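Local coordinates for protein DNA alpha-glucosyltransferase (Enterobacteria phage T4, PDB 1XV5) that is a phage glucosyltransferase of the GT-B clan, built from two Rossmann-like domains, and holds uridine-5'-diphosphate in this model, at residues Ala40-Phe45 / Pro59-Lys64; Leu72-Asp77 / Pro106-Val111. One frame throughout, in Å; residues are numbered along the deposited sequence.

In the fold
Both contacts belong to one Rossmann-like domain of the GT-B fold and reach the same parallel seven-stranded sheet. Contact 1 (40-45 with 59-64) sits at its outer edge, where strand 34-40 ends beside the outermost strand 58-60. Contact 2 (72-77 with 106-111) lies where helix 66-73 runs out and strand 109-114 begins, next to the start of strand 78-83. The two are in series along the chain, and strand 58-60 is followed by helix 66-73. Their centres are 20 Å apart and their nearest atoms about 5 Å, so they do not touch. Contact 1 fastens the edge strand and the turn after it; contact 2 packs the helix-to-strand loop against the lead-in to strand 109-114.

Contact 1: Ala40-Phe45 / Pro59-Lys64; sequences AKDKSF and PVILAK
At the edge of the parallel sheet, Ala40 at the end of strand 34-40 pairs with Val60 of the outermost strand 58-60, and Asp42 in the loop after 34-40 grips the turn that follows 58-60. Ala40 and Val60 form the parallel bridge. Lys41 N gives its hydrogen to Val60 O at 2.8 Å, nearly straight at 168°, with the donor well above the carbonyl plane. The same oxygen takes a CA-H contact from Ala40 CA at 3.3 Å.

Past the strand ends, Asp42 takes over. Its CG stands beside its own backbone N (chi1 -56°), and the carboxylate meets the turn 61-64. Each oxygen accepts one consecutive backbone N-H, both on the syn lone pair. Leu62 N lies 2.8 Å from Asp42 OD2, and Ala63 N lies 2.9 Å from Asp42 OD1. The turn itself is closed by Lys64 N to Ile61 O. Thr93 OG1, near the start of helix 91-103, is a second hydrogen-bond partner of Asp42 OD1.

Leu62 crosses the Asp42 side chain at about a right angle, with CB 3.5 Å from Asp42 OD2, while Leu62 CD1 reaches Ala40 CB at 3.7 Å. Ala63 CB approaches Asp42 OD1 at 3.4 Å.

Two N-H groups and a hydroxyl thus fix the rotation of the carboxylate. This bonding probably favours its charged form, and it joins the loop to both the turn and the helix.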
ATOM      1  N   ALA A  40      16.254  -8.972   1.602  1.00 21.94           N
ATOM      2  CA  ALA A  40      17.396  -8.841   2.502  1.00 24.06           C
ATOM      3  C   ALA A  40      16.933  -9.108   3.927  1.00 25.99           C
ATOM      4  O   ALA A  40      15.993  -8.476   4.414  1.00 25.70           O
ATOM      5  CB  ALA A  40      17.990  -7.444   2.395  1.00 23.72           C
ATOM      6  N   LYS A  41      17.598 -10.043   4.595  1.00 27.48           N
ATOM      7  CA  LYS A  41      17.249 -10.413   5.961  1.00 29.50           C
ATOM      8  C   LYS A  41      18.027  -9.590   6.989  1.00 29.55           C
ATOM      9  O   LYS A  41      17.781  -9.689   8.191  1.00 29.77           O
ATOM     10  CB  LYS A  41      17.528 -11.904   6.165  1.00 31.88           C
ATOM     11  CG  LYS A  41      17.093 -12.462   7.506  1.00 35.77           C
ATOM     12  CD  LYS A  41      17.417 -13.945   7.606  1.00 37.51           C
ATOM     13  CE  LYS A  41      16.945 -14.524   8.931  1.00 40.47           C
ATOM     14  NZ  LYS A  41      17.262 -15.973   9.037  1.00 42.43           N
ATOM     15  N   ASP A  42      18.956  -8.772   6.503  1.00 30.19           N
ATOM     16  CA  ASP A  42      19.797  -7.933   7.356  1.00 30.86           C
ATOM     17  C   ASP A  42      19.015  -7.157   8.407  1.00 31.93           C
ATOM     18  O   ASP A  42      19.459  -7.019   9.547  1.00 32.63           O
ATOM     19  CB  ASP A  42      20.603  -6.965   6.489  1.00 29.28           C
ATOM     20  CG  ASP A  42      21.438  -7.682   5.452  1.00 30.53           C
ATOM     21  OD1 ASP A  42      22.684  -7.633   5.543  1.00 29.18           O
ATOM     22  OD2 ASP A  42      20.844  -8.305   4.546  1.00 27.71           O
ATOM     23  N   LYS A  43      17.852  -6.646   8.024  1.00 31.65           N
ATOM     24  CA  LYS A  43      17.021  -5.897   8.953  1.00 32.79           C
ATOM     25  C   LYS A  43      15.682  -6.609   9.110  1.00 33.63           C
ATOM     26  O   LYS A  43      15.066  -7.013   8.122  1.00 34.35           O
ATOM     27  CB  LYS A  43      16.807  -4.472   8.439  1.00 32.93           C
ATOM     28  CG  LYS A  43      16.025  -3.583   9.389  1.00 33.53           C
ATOM     29  CD  LYS A  43      15.941  -2.161   8.867  1.00 36.55           C
ATOM     30  CE  LYS A  43      15.174  -1.269   9.828  1.00 38.36           C
ATOM     31  NZ  LYS A  43      15.107   0.134   9.337  1.00 40.74           N
ATOM     32  N   SER A  44      15.241  -6.770  10.354  1.00 33.59           N
ATOM     33  CA  SER A  44      13.979  -7.445  10.638  1.00 33.25           C
ATOM     34  C   SER A  44      12.859  -6.448  10.903  1.00 31.15           C
ATOM     35  O   SER A  44      13.105  -5.311  11.309  1.00 30.30           O
ATOM     36  CB  SER A  44      14.137  -8.370  11.845  1.00 34.08           C
ATOM     37  OG  SER A  44      14.546  -7.642  12.988  1.00 36.77           O
ATOM     38  N   PHE A  45      11.626  -6.882  10.669  1.00 30.80           N
ATOM     39  CA  PHE A  45      10.473  -6.023  10.879  1.00 29.46           C
ATOM     40  C   PHE A  45       9.379  -6.716  11.676  1.00 29.19           C
ATOM     41  O   PHE A  45       9.323  -7.943  11.745  1.00 30.51           O
ATOM     42  CB  PHE A  45       9.914  -5.550   9.537  1.00 30.60           C
ATOM     43  CG  PHE A  45      10.925  -4.849   8.676  1.00 29.68           C
ATOM     44  CD1 PHE A  45      11.841  -5.576   7.924  1.00 30.09           C
ATOM     45  CD2 PHE A  45      10.966  -3.461   8.625  1.00 30.43           C
ATOM     46  CE1 PHE A  45      12.786  -4.931   7.131  1.00 31.20           C
ATOM     47  CE2 PHE A  45      11.909  -2.804   7.834  1.00 30.84           C
ATOM     48  CZ  PHE A  45      12.819  -3.542   7.086  1.00 30.35           C
ATOM     49  N   PRO A  59      15.124 -15.522   1.776  1.00 24.88           N
ATOM     50  CA  PRO A  59      15.860 -14.519   2.543  1.00 24.78           C
ATOM     51  C   PRO A  59      17.361 -14.626   2.289  1.00 25.06           C
ATOM     52  O   PRO A  59      17.878 -15.711   2.028  1.00 24.30           O
ATOM     53  CB  PRO A  59      15.493 -14.859   3.981  1.00 26.96           C
ATOM     54  CG  PRO A  59      15.396 -16.345   3.940  1.00 25.74           C
ATOM     55  CD  PRO A  59      14.639 -16.604   2.652  1.00 26.00           C
ATOM     56  N   VAL A  60      18.052 -13.496   2.353  1.00 25.32           N
ATOM     57  CA  VAL A  60      19.489 -13.481   2.149  1.00 27.15           C
ATOM     58  C   VAL A  60      20.105 -12.352   2.960  1.00 27.79           C
ATOM     59  O   VAL A  60      19.574 -11.240   3.007  1.00 27.13           O
ATOM     60  CB  VAL A  60      19.848 -13.309   0.650  1.00 28.29           C
ATOM     61  CG1 VAL A  60      19.335 -11.974   0.132  1.00 30.23           C
ATOM     62  CG2 VAL A  60      21.353 -13.417   0.459  1.00 29.84           C
ATOM     63  N   ILE A  61      21.215 -12.650   3.625  1.00 27.44           N
ATOM     64  CA  ILE A  61      21.905 -11.651   4.425  1.00 28.27           C
ATOM     65  C   ILE A  61      22.935 -11.000   3.517  1.00 29.34           C
ATOM     66  O   ILE A  61      23.971 -11.591   3.214  1.00 30.24           O
ATOM     67  CB  ILE A  61      22.624 -12.289   5.626  1.00 29.17           C
ATOM     68  CG1 ILE A  61      21.647 -13.171   6.408  1.00 30.67           C
ATOM     69  CG2 ILE A  61      23.178 -11.200   6.531  1.00 29.43           C
ATOM     70  CD1 ILE A  61      22.298 -13.971   7.523  1.00 31.80           C
ATOM     71  N   LEU A  62      22.639  -9.785   3.075  1.00 28.24           N
ATOM     72  CA  LEU A  62      23.530  -9.066   2.177  1.00 29.20           C
ATOM     73  C   LEU A  62      24.928  -8.882   2.748  1.00 29.70           C
ATOM     74  O   LEU A  62      25.918  -9.043   2.039  1.00 29.84           O
ATOM     75  CB  LEU A  62      22.933  -7.698   1.828  1.00 29.52           C
ATOM     76  CG  LEU A  62      21.612  -7.699   1.052  1.00 28.82           C
ATOM     77  CD1 LEU A  62      21.159  -6.264   0.824  1.00 28.03           C
ATOM     78  CD2 LEU A  62      21.786  -8.415  -0.275  1.00 30.26           C
ATOM     79  N   ALA A  63      25.002  -8.549   4.031  1.00 30.04           N
ATOM     80  CA  ALA A  63      26.284  -8.327   4.685  1.00 32.46           C
ATOM     81  C   ALA A  63      27.151  -9.576   4.819  1.00 33.30           C
ATOM     82  O   ALA A  63      28.364  -9.468   4.999  1.00 34.14           O
ATOM     83  CB  ALA A  63      26.059  -7.712   6.060  1.00 31.24           C
ATOM     84  N   LYS A  64      26.547 -10.758   4.717  1.00 33.34           N
ATOM     85  CA  LYS A  64      27.311 -11.990   4.880  1.00 33.74           C
ATOM     86  C   LYS A  64      27.094 -13.062   3.818  1.00 33.46           C
ATOM     87  O   LYS A  64      27.791 -14.077   3.807  1.00 32.84           O
ATOM     88  CB  LYS A  64      27.018 -12.585   6.256  1.00 36.34           C
ATOM     89  CG  LYS A  64      27.223 -11.603   7.394  1.00 38.78           C
ATOM     90  CD  LYS A  64      26.910 -12.239   8.730  1.00 41.93           C
ATOM     91  CE  LYS A  64      27.149 -11.272   9.876  1.00 43.38           C
ATOM     92  NZ  LYS A  64      26.882 -11.909  11.194  1.00 45.19           N
TER

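Contact 2: Leu72-Asp77 / Pro106-Val111; sequences LVNDCD and PSIRVV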
ATOM      1  N   LEU A  72      21.465 -15.218  -7.101  1.00 28.18           N
ATOM      2  CA  LEU A  72      20.017 -15.073  -7.190  1.00 28.32           C
ATOM      3  C   LEU A  72      19.590 -13.986  -8.174  1.00 27.37           C
ATOM      4  O   LEU A  72      18.772 -14.234  -9.058  1.00 27.95           O
ATOM      5  CB  LEU A  72      19.431 -14.767  -5.807  1.00 27.77           C
ATOM      6  CG  LEU A  72      19.390 -15.923  -4.804  1.00 29.10           C
ATOM      7  CD1 LEU A  72      19.018 -15.402  -3.424  1.00 27.80           C
ATOM      8  CD2 LEU A  72      18.388 -16.963  -5.272  1.00 29.83           C
ATOM      9  N   VAL A  73      20.148 -12.789  -8.026  1.00 26.94           N
ATOM     10  CA  VAL A  73      19.790 -11.678  -8.902  1.00 27.57           C
ATOM     11  C   VAL A  73      20.234 -11.850 -10.355  1.00 28.63           C
ATOM     12  O   VAL A  73      19.634 -11.266 -11.256  1.00 28.43           O
ATOM     13  CB  VAL A  73      20.341 -10.340  -8.362  1.00 28.64           C
ATOM     14  CG1 VAL A  73      19.718 -10.035  -7.008  1.00 28.46           C
ATOM     15  CG2 VAL A  73      21.858 -10.400  -8.252  1.00 29.28           C
ATOM     16  N   ASN A  74      21.274 -12.648 -10.589  1.00 27.12           N
ATOM     17  CA  ASN A  74      21.747 -12.867 -11.956  1.00 28.31           C
ATOM     18  C   ASN A  74      21.104 -14.068 -12.631  1.00 27.77           C
ATOM     19  O   ASN A  74      21.452 -14.409 -13.762  1.00 29.26           O
ATOM     20  CB  ASN A  74      23.268 -13.035 -11.991  1.00 28.61           C
ATOM     21  CG  ASN A  74      23.998 -11.717 -11.875  1.00 30.34           C
ATOM     22  OD1 ASN A  74      23.547 -10.703 -12.402  1.00 30.86           O
ATOM     23  ND2 ASN A  74      25.141 -11.727 -11.200  1.00 32.68           N
ATOM     24  N   ASP A  75      20.169 -14.710 -11.939  1.00 28.00           N
ATOM     25  CA  ASP A  75      19.484 -15.874 -12.486  1.00 28.38           C
ATOM     26  C   ASP A  75      18.100 -15.489 -12.997  1.00 27.74           C
ATOM     27  O   ASP A  75      17.130 -16.218 -12.796  1.00 30.00           O
ATOM     28  CB  ASP A  75      19.346 -16.963 -11.418  1.00 29.03           C
ATOM     29  CG  ASP A  75      18.844 -18.277 -11.992  1.00 30.64           C
ATOM     30  OD1 ASP A  75      18.226 -19.059 -11.239  1.00 31.85           O
ATOM     31  OD2 ASP A  75      19.079 -18.532 -13.193  1.00 32.42           O
ATOM     32  N   CYS A  76      18.011 -14.338 -13.656  1.00 26.14           N
ATOM     33  CA  CYS A  76      16.739 -13.871 -14.192  1.00 25.20           C
ATOM     34  C   CYS A  76      16.951 -13.118 -15.496  1.00 25.06           C
ATOM     35  O   CYS A  76      18.085 -12.884 -15.916  1.00 24.74           O
ATOM     36  CB  CYS A  76      16.050 -12.943 -13.186  1.00 24.21           C
ATOM     37  SG  CYS A  76      16.881 -11.345 -12.938  1.00 24.65           S
ATOM     38  N   ASP A  77      15.846 -12.747 -16.134  1.00 23.75           N
ATOM     39  CA  ASP A  77      15.879 -11.982 -17.375  1.00 23.78           C
ATOM     40  C   ASP A  77      15.537 -10.552 -16.991  1.00 22.99           C
ATOM     41  O   ASP A  77      16.020  -9.592 -17.588  1.00 23.87           O
ATOM     42  CB  ASP A  77      14.833 -12.510 -18.357  1.00 24.39           C
ATOM     43  CG  ASP A  77      15.134 -13.914 -18.825  1.00 27.26           C
ATOM     44  OD1 ASP A  77      14.245 -14.784 -18.712  1.00 25.78           O
ATOM     45  OD2 ASP A  77      16.264 -14.141 -19.312  1.00 27.44           O
ATOM     46  N   PRO A 106      24.965  -7.189 -17.272  1.00 26.83           N
ATOM     47  CA  PRO A 106      24.546  -6.048 -18.092  1.00 26.90           C
ATOM     48  C   PRO A 106      23.326  -6.322 -18.965  1.00 26.90           C
ATOM     49  O   PRO A 106      22.555  -5.411 -19.265  1.00 27.80           O
ATOM     50  CB  PRO A 106      25.792  -5.751 -18.924  1.00 27.12           C
ATOM     51  CG  PRO A 106      26.896  -6.116 -17.992  1.00 27.70           C
ATOM     52  CD  PRO A 106      26.412  -7.428 -17.416  1.00 26.09           C
ATOM     53  N   SER A 107      23.148  -7.576 -19.367  1.00 26.13           N
ATOM     54  CA  SER A 107      22.026  -7.948 -20.223  1.00 26.57           C
ATOM     55  C   SER A 107      20.695  -8.009 -19.477  1.00 25.12           C
ATOM     56  O   SER A 107      19.632  -7.967 -20.092  1.00 24.86           O
ATOM     57  CB  SER A 107      22.297  -9.297 -20.888  1.00 26.87           C
ATOM     58  OG  SER A 107      22.352 -10.337 -19.927  1.00 28.43           O
ATOM     59  N   ILE A 108      20.753  -8.114 -18.155  1.00 24.44           N
ATOM     60  CA  ILE A 108      19.539  -8.180 -17.352  1.00 24.41           C
ATOM     61  C   ILE A 108      18.843  -6.822 -17.305  1.00 24.18           C
ATOM     62  O   ILE A 108      19.483  -5.794 -17.072  1.00 23.93           O
ATOM     63  CB  ILE A 108      19.855  -8.653 -15.910  1.00 24.07           C
ATOM     64  CG1 ILE A 108      20.248 -10.134 -15.934  1.00 23.01           C
ATOM     65  CG2 ILE A 108      18.653  -8.426 -15.005  1.00 24.27           C
ATOM     66  CD1 ILE A 108      20.680 -10.697 -14.589  1.00 22.97           C
ATOM     67  N   ARG A 109      17.534  -6.818 -17.536  1.00 23.60           N
ATOM     68  CA  ARG A 109      16.777  -5.574 -17.509  1.00 23.72           C
ATOM     69  C   ARG A 109      16.358  -5.279 -16.078  1.00 22.73           C
ATOM     70  O   ARG A 109      15.539  -5.991 -15.501  1.00 23.90           O
ATOM     71  CB  ARG A 109      15.542  -5.673 -18.414  1.00 25.07           C
ATOM     72  CG  ARG A 109      14.743  -4.379 -18.496  1.00 28.36           C
ATOM     73  CD  ARG A 109      13.797  -4.363 -19.687  1.00 31.71           C
ATOM     74  NE  ARG A 109      14.523  -4.418 -20.954  1.00 35.98           N
ATOM     75  CZ  ARG A 109      13.959  -4.288 -22.151  1.00 37.50           C
ATOM     76  NH1 ARG A 109      12.651  -4.092 -22.256  1.00 39.11           N
ATOM     77  NH2 ARG A 109      14.703  -4.361 -23.247  1.00 39.23           N
ATOM     78  N   VAL A 110      16.930  -4.226 -15.508  1.00 21.42           N
ATOM     79  CA  VAL A 110      16.628  -3.850 -14.137  1.00 20.23           C
ATOM     80  C   VAL A 110      15.480  -2.854 -14.064  1.00 19.41           C
ATOM     81  O   VAL A 110      15.541  -1.770 -14.641  1.00 18.27           O
ATOM     82  CB  VAL A 110      17.865  -3.242 -13.451  1.00 20.20           C
ATOM     83  CG1 VAL A 110      17.509  -2.766 -12.055  1.00 20.18           C
ATOM     84  CG2 VAL A 110      18.981  -4.279 -13.395  1.00 19.80           C
ATOM     85  N   VAL A 111      14.434  -3.237 -13.343  1.00 19.51           N
ATOM     86  CA  VAL A 111      13.263  -2.391 -13.185  1.00 17.67           C
ATOM     87  C   VAL A 111      13.198  -1.889 -11.748  1.00 18.04           C
ATOM     88  O   VAL A 111      13.233  -2.676 -10.802  1.00 18.49           O
ATOM     89  CB  VAL A 111      11.977  -3.175 -13.501  1.00 17.33           C
ATOM     90  CG1 VAL A 111      10.770  -2.258 -13.389  1.00 17.86           C
ATOM     91  CG2 VAL A 111      12.072  -3.776 -14.896  1.00 17.98           C
TER
HETATM   92  O   HOH W   1      17.027  -9.546 -20.079  1.00 32.27           O
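Ile108, just before strand 109-114, turns its side chain toward the end of helix 66-73 and the loop 74-77 that leads into strand 78-83. Strands 78-83 and 109-114 are parallel neighbours joined through helix 91-103, a beta-alpha-beta crossover of the Rossmann-like domain. With CG1 beside its own backbone N (chi1 -70°) and the chain extended beyond it, Ile108 sends CD1 to the end of helix 66-73. There CD1 lies 3.5 Å from Val73 O and 3.6 Å from Asn74 CA.

Asn74 crosses Ile108 at about a right angle, and its OD1 also comes to 3.6 Å from Ile108 CD1. That amide oxygen accepts a hydrogen bond from Lys105 N, so the asparagine joins the helix end to the loop before strand 109-114. The second branch of Ile108, CG2, meets Cys76 SG at 4.0 Å. Cys76 O meets the middle of the side chain, 3.5 Å from Ile108 CG1. Leu79 of strand 78-83 also packs on Ile108.

The backbones join where the two strands start. Arg109 N donates to Asp77 O at 3.2 Å, with an angle of 165° at the hydrogen. One water donates to both Asp77 O, at 2.7 Å, and Ser107 O.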